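Local atomic coordinates of TonB-dependent siderophore receptor (Pseudomonas aeruginosa 39016, PDB entry 5NEC), a protein that probably imports ferric siderophores, and may take up siderophore-drug conjugates, across the outer membrane with energy passed on by TonB. Residues A[125-130]-A[147-152]; A[244-249]-A[715-720]. One frame throughout, in Å; residues are numbered along the deposited sequence.

Contact 1: residues A[125-130]-A[147-152]; sequences EQIEVS and LNLVSK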
ATOM      1  N   GLU A 125       3.900  -8.769   9.644  1.00 57.29           N
ATOM      2  CA  GLU A 125       3.784 -10.222   9.558  1.00 59.37           C
ATOM      3  C   GLU A 125       3.258 -10.599   8.179  1.00 58.57           C
ATOM      4  O   GLU A 125       3.785 -11.507   7.529  1.00 58.64           O
ATOM      5  CB  GLU A 125       2.815 -10.720  10.643  1.00 61.93           C
ATOM      6  CG  GLU A 125       2.822 -12.219  10.893  1.00 66.38           C
ATOM      7  CD  GLU A 125       4.094 -12.729  11.562  1.00 70.10           C
ATOM      8  OE1 GLU A 125       4.743 -11.986  12.352  1.00 71.42           O
ATOM      9  OE2 GLU A 125       4.427 -13.907  11.304  1.00 72.41           O
ATOM     10  N   GLN A 126       2.213  -9.892   7.745  1.00 55.05           N
ATOM     11  CA  GLN A 126       1.558 -10.148   6.466  1.00 53.84           C
ATOM     12  C   GLN A 126       0.698  -8.952   6.036  1.00 53.01           C
ATOM     13  O   GLN A 126       0.381  -8.075   6.840  1.00 52.69           O
ATOM     14  CB  GLN A 126       0.688 -11.417   6.542  1.00 53.16           C
ATOM     15  CG  GLN A 126      -0.494 -11.281   7.488  1.00 53.64           C
ATOM     16  CD  GLN A 126      -1.120 -12.613   7.894  1.00 53.68           C
ATOM     17  OE1 GLN A 126      -0.453 -13.651   7.996  1.00 52.85           O
ATOM     18  NE2 GLN A 126      -2.425 -12.583   8.125  1.00 53.38           N
ATOM     19  N   ILE A 127       0.309  -8.965   4.760  1.00 50.78           N
ATOM     20  CA  ILE A 127      -0.491  -7.913   4.145  1.00 50.92           C
ATOM     21  C   ILE A 127      -1.789  -8.523   3.606  1.00 50.51           C
ATOM     22  O   ILE A 127      -1.753  -9.384   2.734  1.00 50.34           O
ATOM     23  CB  ILE A 127       0.309  -7.228   3.012  1.00 50.14           C
ATOM     24  CG1 ILE A 127       1.567  -6.559   3.586  1.00 50.29           C
ATOM     25  CG2 ILE A 127      -0.533  -6.211   2.262  1.00 49.42           C
ATOM     26  CD1 ILE A 127       2.695  -6.468   2.587  1.00 51.88           C
ATOM     27  N   GLU A 128      -2.925  -8.061   4.118  1.00 50.72           N
ATOM     28  CA  GLU A 128      -4.234  -8.599   3.734  1.00 52.22           C
ATOM     29  C   GLU A 128      -4.955  -7.631   2.787  1.00 51.11           C
ATOM     30  O   GLU A 128      -5.275  -6.508   3.170  1.00 50.70           O
ATOM     31  CB  GLU A 128      -5.066  -8.873   4.990  1.00 54.39           C
ATOM     32  CG  GLU A 128      -4.349  -9.789   5.983  1.00 55.93           C
ATOM     33  CD  GLU A 128      -5.151 -10.115   7.236  1.00 57.41           C
ATOM     34  OE1 GLU A 128      -6.198  -9.477   7.482  1.00 59.35           O
ATOM     35  OE2 GLU A 128      -4.709 -11.016   7.990  1.00 59.51           O
ATOM     36  N   VAL A 129      -5.192  -8.075   1.550  1.00 49.66           N
ATOM     37  CA  VAL A 129      -5.830  -7.265   0.509  1.00 49.72           C
ATOM     38  C   VAL A 129      -7.281  -7.698   0.315  1.00 50.89           C
ATOM     39  O   VAL A 129      -7.532  -8.760  -0.212  1.00 52.27           O
ATOM     40  CB  VAL A 129      -5.079  -7.402  -0.844  1.00 49.99           C
ATOM     41  CG1 VAL A 129      -5.568  -6.366  -1.859  1.00 49.83           C
ATOM     42  CG2 VAL A 129      -3.576  -7.252  -0.632  1.00 49.87           C
ATOM     43  N   SER A 130      -8.224  -6.866   0.743  1.00 53.16           N
ATOM     44  CA  SER A 130      -9.650  -7.043   0.417  1.00 53.62           C
ATOM     45  C   SER A 130      -9.975  -6.286  -0.856  1.00 54.88           C
ATOM     46  O   SER A 130      -9.839  -5.069  -0.901  1.00 52.03           O
ATOM     47  CB  SER A 130     -10.522  -6.500   1.541  1.00 54.18           C
ATOM     48  OG  SER A 130     -10.526  -7.418   2.606  1.00 57.01           O
ATOM     49  N   LEU A 147      -6.513  -2.408   2.358  1.00 48.02           N
ATOM     50  CA  LEU A 147      -5.288  -3.074   2.786  1.00 47.87           C
ATOM     51  C   LEU A 147      -5.323  -3.129   4.297  1.00 47.28           C
ATOM     52  O   LEU A 147      -5.604  -2.124   4.937  1.00 47.54           O
ATOM     53  CB  LEU A 147      -4.039  -2.302   2.357  1.00 48.47           C
ATOM     54  CG  LEU A 147      -3.830  -1.987   0.872  1.00 50.13           C
ATOM     55  CD1 LEU A 147      -2.574  -1.165   0.677  1.00 49.96           C
ATOM     56  CD2 LEU A 147      -3.735  -3.265   0.064  1.00 51.67           C
ATOM     57  N   ASN A 148      -5.057  -4.305   4.852  1.00 46.62           N
ATOM     58  CA  ASN A 148      -4.861  -4.468   6.274  1.00 46.47           C
ATOM     59  C   ASN A 148      -3.463  -5.021   6.561  1.00 45.79           C
ATOM     60  O   ASN A 148      -3.142  -6.164   6.207  1.00 46.58           O
ATOM     61  CB  ASN A 148      -5.932  -5.380   6.883  1.00 47.14           C
ATOM     62  CG  ASN A 148      -5.873  -5.404   8.399  1.00 46.62           C
ATOM     63  OD1 ASN A 148      -5.624  -4.377   9.047  1.00 46.63           O
ATOM     64  ND2 ASN A 148      -6.064  -6.580   8.970  1.00 48.50           N
ATOM     65  N   LEU A 149      -2.655  -4.196   7.222  1.00 45.66           N
ATOM     66  CA  LEU A 149      -1.274  -4.509   7.529  1.00 47.38           C
ATOM     67  C   LEU A 149      -1.172  -5.075   8.945  1.00 48.03           C
ATOM     68  O   LEU A 149      -1.418  -4.350   9.911  1.00 50.14           O
ATOM     69  CB  LEU A 149      -0.419  -3.244   7.404  1.00 47.22           C
ATOM     70  CG  LEU A 149      -0.579  -2.406   6.142  1.00 47.54           C
ATOM     71  CD1 LEU A 149       0.522  -1.362   6.124  1.00 48.41           C
ATOM     72  CD2 LEU A 149      -0.556  -3.253   4.883  1.00 48.21           C
ATOM     73  N   VAL A 150      -0.805  -6.348   9.063  1.00 47.42           N
ATOM     74  CA  VAL A 150      -0.731  -7.015  10.366  1.00 49.49           C
ATOM     75  C   VAL A 150       0.667  -6.801  10.988  1.00 48.92           C
ATOM     76  O   VAL A 150       1.670  -7.234  10.423  1.00 48.27           O
ATOM     77  CB  VAL A 150      -1.049  -8.535  10.230  1.00 51.57           C
ATOM     78  CG1 VAL A 150      -1.133  -9.215  11.596  1.00 51.73           C
ATOM     79  CG2 VAL A 150      -2.352  -8.746   9.449  1.00 51.19           C
ATOM     80  N   SER A 151       0.729  -6.121  12.135  1.00 47.85           N
ATOM     81  CA  SER A 151       1.994  -5.851  12.842  1.00 49.25           C
ATOM     82  C   SER A 151       2.562  -7.076  13.515  1.00 51.71           C
ATOM     83  O   SER A 151       1.817  -7.887  14.057  1.00 53.56           O
ATOM     84  CB  SER A 151       1.796  -4.847  13.972  1.00 49.52           C
ATOM     85  OG  SER A 151       1.445  -3.586  13.482  1.00 52.72           O
ATOM     86  N   LYS A 152       3.883  -7.177  13.531  1.00 55.15           N
ATOM     87  CA  LYS A 152       4.574  -8.099  14.430  1.00 58.25           C
ATOM     88  C   LYS A 152       4.306  -7.657  15.874  1.00 59.53           C
ATOM     89  O   LYS A 152       4.494  -6.490  16.188  1.00 59.92           O
ATOM     90  CB  LYS A 152       6.070  -8.069  14.164  1.00 57.03           C
ATOM     91  CG  LYS A 152       6.460  -8.711  12.855  1.00 58.05           C
ATOM     92  CD  LYS A 152       7.933  -8.459  12.611  1.00 57.83           C
ATOM     93  CE  LYS A 152       8.367  -8.951  11.252  1.00 57.77           C
ATOM     94  NZ  LYS A 152       9.848  -8.819  11.199  1.00 59.42           N
TER

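Contact 2: residues A[244-249]-A[715-720]; sequences IPYAKS and HYASQA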
ATOM      1  N   ILE A 244       9.781  11.731 -15.005  1.00 38.80           N
ATOM      2  CA  ILE A 244      10.079  11.974 -16.402  1.00 37.44           C
ATOM      3  C   ILE A 244       8.842  12.618 -16.988  1.00 38.24           C
ATOM      4  O   ILE A 244       7.727  12.113 -16.787  1.00 36.46           O
ATOM      5  CB  ILE A 244      10.360  10.647 -17.130  1.00 37.66           C
ATOM      6  CG1 ILE A 244      11.506   9.884 -16.449  1.00 37.27           C
ATOM      7  CG2 ILE A 244      10.671  10.860 -18.616  1.00 38.33           C
ATOM      8  CD1 ILE A 244      12.828  10.631 -16.414  1.00 38.15           C
ATOM      9  N   PRO A 245       9.013  13.749 -17.701  1.00 38.65           N
ATOM     10  CA  PRO A 245       7.839  14.413 -18.267  1.00 39.88           C
ATOM     11  C   PRO A 245       7.153  13.617 -19.394  1.00 41.31           C
ATOM     12  O   PRO A 245       7.806  12.855 -20.126  1.00 40.38           O
ATOM     13  CB  PRO A 245       8.410  15.725 -18.830  1.00 40.40           C
ATOM     14  CG  PRO A 245       9.847  15.443 -19.076  1.00 39.75           C
ATOM     15  CD  PRO A 245      10.268  14.428 -18.064  1.00 37.74           C
ATOM     16  N   TYR A 246       5.838  13.798 -19.501  1.00 40.82           N
ATOM     17  CA  TYR A 246       5.089  13.378 -20.679  1.00 40.43           C
ATOM     18  C   TYR A 246       5.552  14.208 -21.877  1.00 41.25           C
ATOM     19  O   TYR A 246       5.794  15.418 -21.762  1.00 39.58           O
ATOM     20  CB  TYR A 246       3.572  13.585 -20.503  1.00 39.40           C
ATOM     21  CG  TYR A 246       2.938  12.711 -19.460  1.00 39.75           C
ATOM     22  CD1 TYR A 246       3.083  11.323 -19.503  1.00 40.37           C
ATOM     23  CD2 TYR A 246       2.171  13.260 -18.423  1.00 38.34           C
ATOM     24  CE1 TYR A 246       2.499  10.515 -18.531  1.00 39.75           C
ATOM     25  CE2 TYR A 246       1.576  12.449 -17.461  1.00 38.29           C
ATOM     26  CZ  TYR A 246       1.743  11.083 -17.515  1.00 38.40           C
ATOM     27  OH  TYR A 246       1.162  10.265 -16.568  1.00 38.78           O
ATOM     28  N   ALA A 247       5.677  13.547 -23.027  1.00 43.95           N
ATOM     29  CA  ALA A 247       5.811  14.256 -24.311  1.00 46.13           C
ATOM     30  C   ALA A 247       4.577  15.137 -24.464  1.00 46.46           C
ATOM     31  O   ALA A 247       3.523  14.813 -23.897  1.00 47.46           O
ATOM     32  CB  ALA A 247       5.937  13.279 -25.477  1.00 45.21           C
ATOM     33  N   LYS A 248       4.724  16.276 -25.136  1.00 45.80           N
ATOM     34  CA  LYS A 248       3.606  17.196 -25.302  1.00 48.98           C
ATOM     35  C   LYS A 248       3.386  17.489 -26.795  1.00 49.11           C
ATOM     36  O   LYS A 248       3.989  18.404 -27.372  1.00 47.05           O
ATOM     37  CB  LYS A 248       3.822  18.475 -24.480  1.00 50.41           C
ATOM     38  CG  LYS A 248       2.584  19.378 -24.387  1.00 52.48           C
ATOM     39  CD  LYS A 248       2.982  20.823 -24.144  1.00 55.51           C
ATOM     40  CE  LYS A 248       1.921  21.829 -24.563  1.00 56.28           C
ATOM     41  NZ  LYS A 248       0.635  21.528 -23.904  1.00 56.81           N
ATOM     42  N   SER A 249       2.521  16.680 -27.400  1.00 49.62           N
ATOM     43  CA  SER A 249       2.226  16.764 -28.827  1.00 50.85           C
ATOM     44  C   SER A 249       1.121  17.782 -29.069  1.00 53.43           C
ATOM     45  O   SER A 249       0.168  17.890 -28.290  1.00 53.37           O
ATOM     46  CB  SER A 249       1.782  15.402 -29.354  1.00 50.21           C
ATOM     47  OG  SER A 249       2.704  14.408 -28.962  1.00 50.01           O
ATOM     48  N   HIS A 715       1.411  16.180 -16.512  1.00 40.61           N
ATOM     49  CA  HIS A 715       2.779  16.649 -16.458  1.00 39.85           C
ATOM     50  C   HIS A 715       3.853  15.578 -16.567  1.00 39.29           C
ATOM     51  O   HIS A 715       4.795  15.758 -17.345  1.00 38.47           O
ATOM     52  CB  HIS A 715       3.017  17.505 -15.219  1.00 42.05           C
ATOM     53  CG  HIS A 715       1.997  18.586 -15.022  1.00 43.82           C
ATOM     54  ND1 HIS A 715       1.508  19.350 -16.060  1.00 44.85           N
ATOM     55  CD2 HIS A 715       1.376  19.035 -13.904  1.00 43.66           C
ATOM     56  CE1 HIS A 715       0.633  20.222 -15.594  1.00 44.03           C
ATOM     57  NE2 HIS A 715       0.535  20.052 -14.289  1.00 45.03           N
ATOM     58  N   TYR A 716       3.738  14.490 -15.802  1.00 39.63           N
ATOM     59  CA  TYR A 716       4.834  13.521 -15.664  1.00 39.20           C
ATOM     60  C   TYR A 716       4.425  12.157 -15.094  1.00 38.51           C
ATOM     61  O   TYR A 716       3.304  11.967 -14.645  1.00 37.60           O
ATOM     62  CB  TYR A 716       5.962  14.112 -14.801  1.00 39.91           C
ATOM     63  CG  TYR A 716       5.677  14.110 -13.318  1.00 41.39           C
ATOM     64  CD1 TYR A 716       4.742  14.986 -12.768  1.00 42.63           C
ATOM     65  CD2 TYR A 716       6.342  13.213 -12.458  1.00 43.01           C
ATOM     66  CE1 TYR A 716       4.456  14.966 -11.419  1.00 43.93           C
ATOM     67  CE2 TYR A 716       6.074  13.195 -11.107  1.00 43.32           C
ATOM     68  CZ  TYR A 716       5.146  14.084 -10.591  1.00 44.01           C
ATOM     69  OH  TYR A 716       4.878  14.073  -9.269  1.00 44.31           O
ATOM     70  N   ALA A 717       5.379  11.235 -15.130  1.00 37.58           N
ATOM     71  CA  ALA A 717       5.240   9.899 -14.589  1.00 39.31           C
ATOM     72  C   ALA A 717       6.502   9.504 -13.822  1.00 40.35           C
ATOM     73  O   ALA A 717       7.600  10.033 -14.048  1.00 39.84           O
ATOM     74  CB  ALA A 717       5.028   8.912 -15.719  1.00 40.47           C
ATOM     75  N   SER A 718       6.331   8.543 -12.925  1.00 41.34           N
ATOM     76  CA  SER A 718       7.419   8.035 -12.110  1.00 41.36           C
ATOM     77  C   SER A 718       8.046   6.841 -12.795  1.00 39.89           C
ATOM     78  O   SER A 718       7.337   5.951 -13.221  1.00 41.01           O
ATOM     79  CB  SER A 718       6.905   7.630 -10.735  1.00 42.60           C
ATOM     80  OG  SER A 718       7.920   6.944 -10.031  1.00 45.99           O
ATOM     81  N   GLN A 719       9.368   6.834 -12.882  1.00 38.65           N
ATOM     82  CA  GLN A 719      10.129   5.738 -13.473  1.00 40.02           C
ATOM     83  C   GLN A 719      10.562   4.761 -12.381  1.00 40.34           C
ATOM     84  O   GLN A 719      11.043   5.168 -11.343  1.00 42.85           O
ATOM     85  CB  GLN A 719      11.352   6.290 -14.225  1.00 39.15           C
ATOM     86  CG  GLN A 719      12.212   5.235 -14.917  1.00 39.90           C
ATOM     87  CD  GLN A 719      13.331   5.853 -15.768  1.00 39.62           C
ATOM     88  OE1 GLN A 719      13.079   6.670 -16.661  1.00 40.28           O
ATOM     89  NE2 GLN A 719      14.568   5.460 -15.497  1.00 38.51           N
ATOM     90  N   ALA A 720      10.409   3.468 -12.618  1.00 41.73           N
ATOM     91  CA  ALA A 720      10.738   2.459 -11.617  1.00 42.23           C
ATOM     92  C   ALA A 720      12.223   2.209 -11.604  1.00 43.61           C
ATOM     93  O   ALA A 720      12.967   2.677 -12.475  1.00 46.73           O
ATOM     94  CB  ALA A 720      10.010   1.157 -11.913  1.00 42.88           C
TER

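Contact 1: residues A[125-130]-A[147-152]
Val150 lies against Gln126 and Glu128 of the neighbouring antiparallel strand. Its methyl CG2 does most of the touching. CG2 sits anti to the carbonyl carbon, since chi1 is -174°, and this turns it toward the other strand. There it meets Gln126 CG at 3.7 Å and Glu128 OE2 at 3.6 Å. The Glu128 carboxylate has partners on both oxygens. Gln126 NE2 donates to the anti lone pair of Glu128 OE2 (2.8 Å), with that oxygen close to the amide plane of Gln126. Asn148 ND2 reaches Glu128 OE1 at 3.3 Å, also nearly in its own amide plane but from above the carboxylate. The carboxylate and the Asn148 amide are turned 69° apart. Ser38 OG and the Ala39 backbone N add further bonds to the two oxygens, while Asn148 OD1 accepts from Gly110 N.

At Glu125 the chain turns a corner. Its N binds Val150 O at 2.8 Å. Its CG is anti to the backbone N (chi1 -167°), and the chain then bends at chi2, which brings OE1 to 3.7 Å from Lys152 CG. The charged ends stay apart. Lys152 NZ instead bonds to Phe122 O and forms a salt bridge with Asp177.

Glu128 and Asn148 exchange two backbone bonds, making a hydrogen-bonded pair. On the other face, Ile127 lies beside Leu149 and Val129 beside Leu147. Ile127, Val129 and Leu149 pack on helix 70-74. These strands are neighbours in the mixed sheet of the plug domain, with strands 54-57 and 106-108 on their outer sides. The chemistry is two-faced. One face is apolar and packs on a helix. The other holds a buried carboxylate whose four bonds probably restrict its rotation and stabilise its negative charge.

Contact 2: residues A[244-249]-A[715-720]
A short antiparallel pairing joins two extracellular loop regions of the TonB-dependent receptor barrel, strand 244-245 and strand 716-719. Ile244 and Ala717 form its hydrogen-bonded pair. Ile244 N gives to Ala717 O at 2.9 Å, and Ala717 N gives back to Ile244 O at 3.0 Å. A third backbone bond, from Tyr246 N to His715 O, is 3.1 Å long. Its donor stands above the carbonyl plane.

Tyr246 adds the main side-chain contact. With chi1 at -67° its ring swings back over the other strand, and one face lies against the peptide between Tyr716 and Ala717. Tyr716 C is 3.7 Å above the ring plane, displaced toward the rim. Ala717 CB touches the ring at CE1, 4.1 Å away. The hydroxyl of Tyr246 is bonded to Tyr712 O, which ties the ring to the same loop region.

Ile244 crosses Gln719, and its CG1 rests 3.6 Å from Gln719 OE1. The amide nitrogen of Gln719 binds Arg265 O. Next to Pro245, Tyr716 sets its CB 3.3 Å from Ile244 O, and its side chain leads off to Trp313, Gln315 and Pro316 of strand 296-316. Strand 708-711 completes a three-stranded sheet with strand 716-719 in the middle. Long extracellular loops are typical of TonB-dependent receptor barrels, and here two of them pair as a small antiparallel sheet.

The centre of contact 1, in the plug domain, lies about 10 Å from the centre of the chain. That of contact 2, among the loops of the barrel, lies about 23 Å from it. They share no strand. Their centres are 32 Å apart, and about 17 Å separates their nearest atoms. Contact 1 is only partly buried, with 6 of 11 touching residues buried; contact 2 is buried, with 6 of 7. Contact 1 joins segments close in sequence, contact 2 segments 466 residues apart. Both are antiparallel and held by backbone bonds. Their side chains differ: a carboxylate-amide network and an apolar face in the plug, a tyrosine ring over a peptide in the loops.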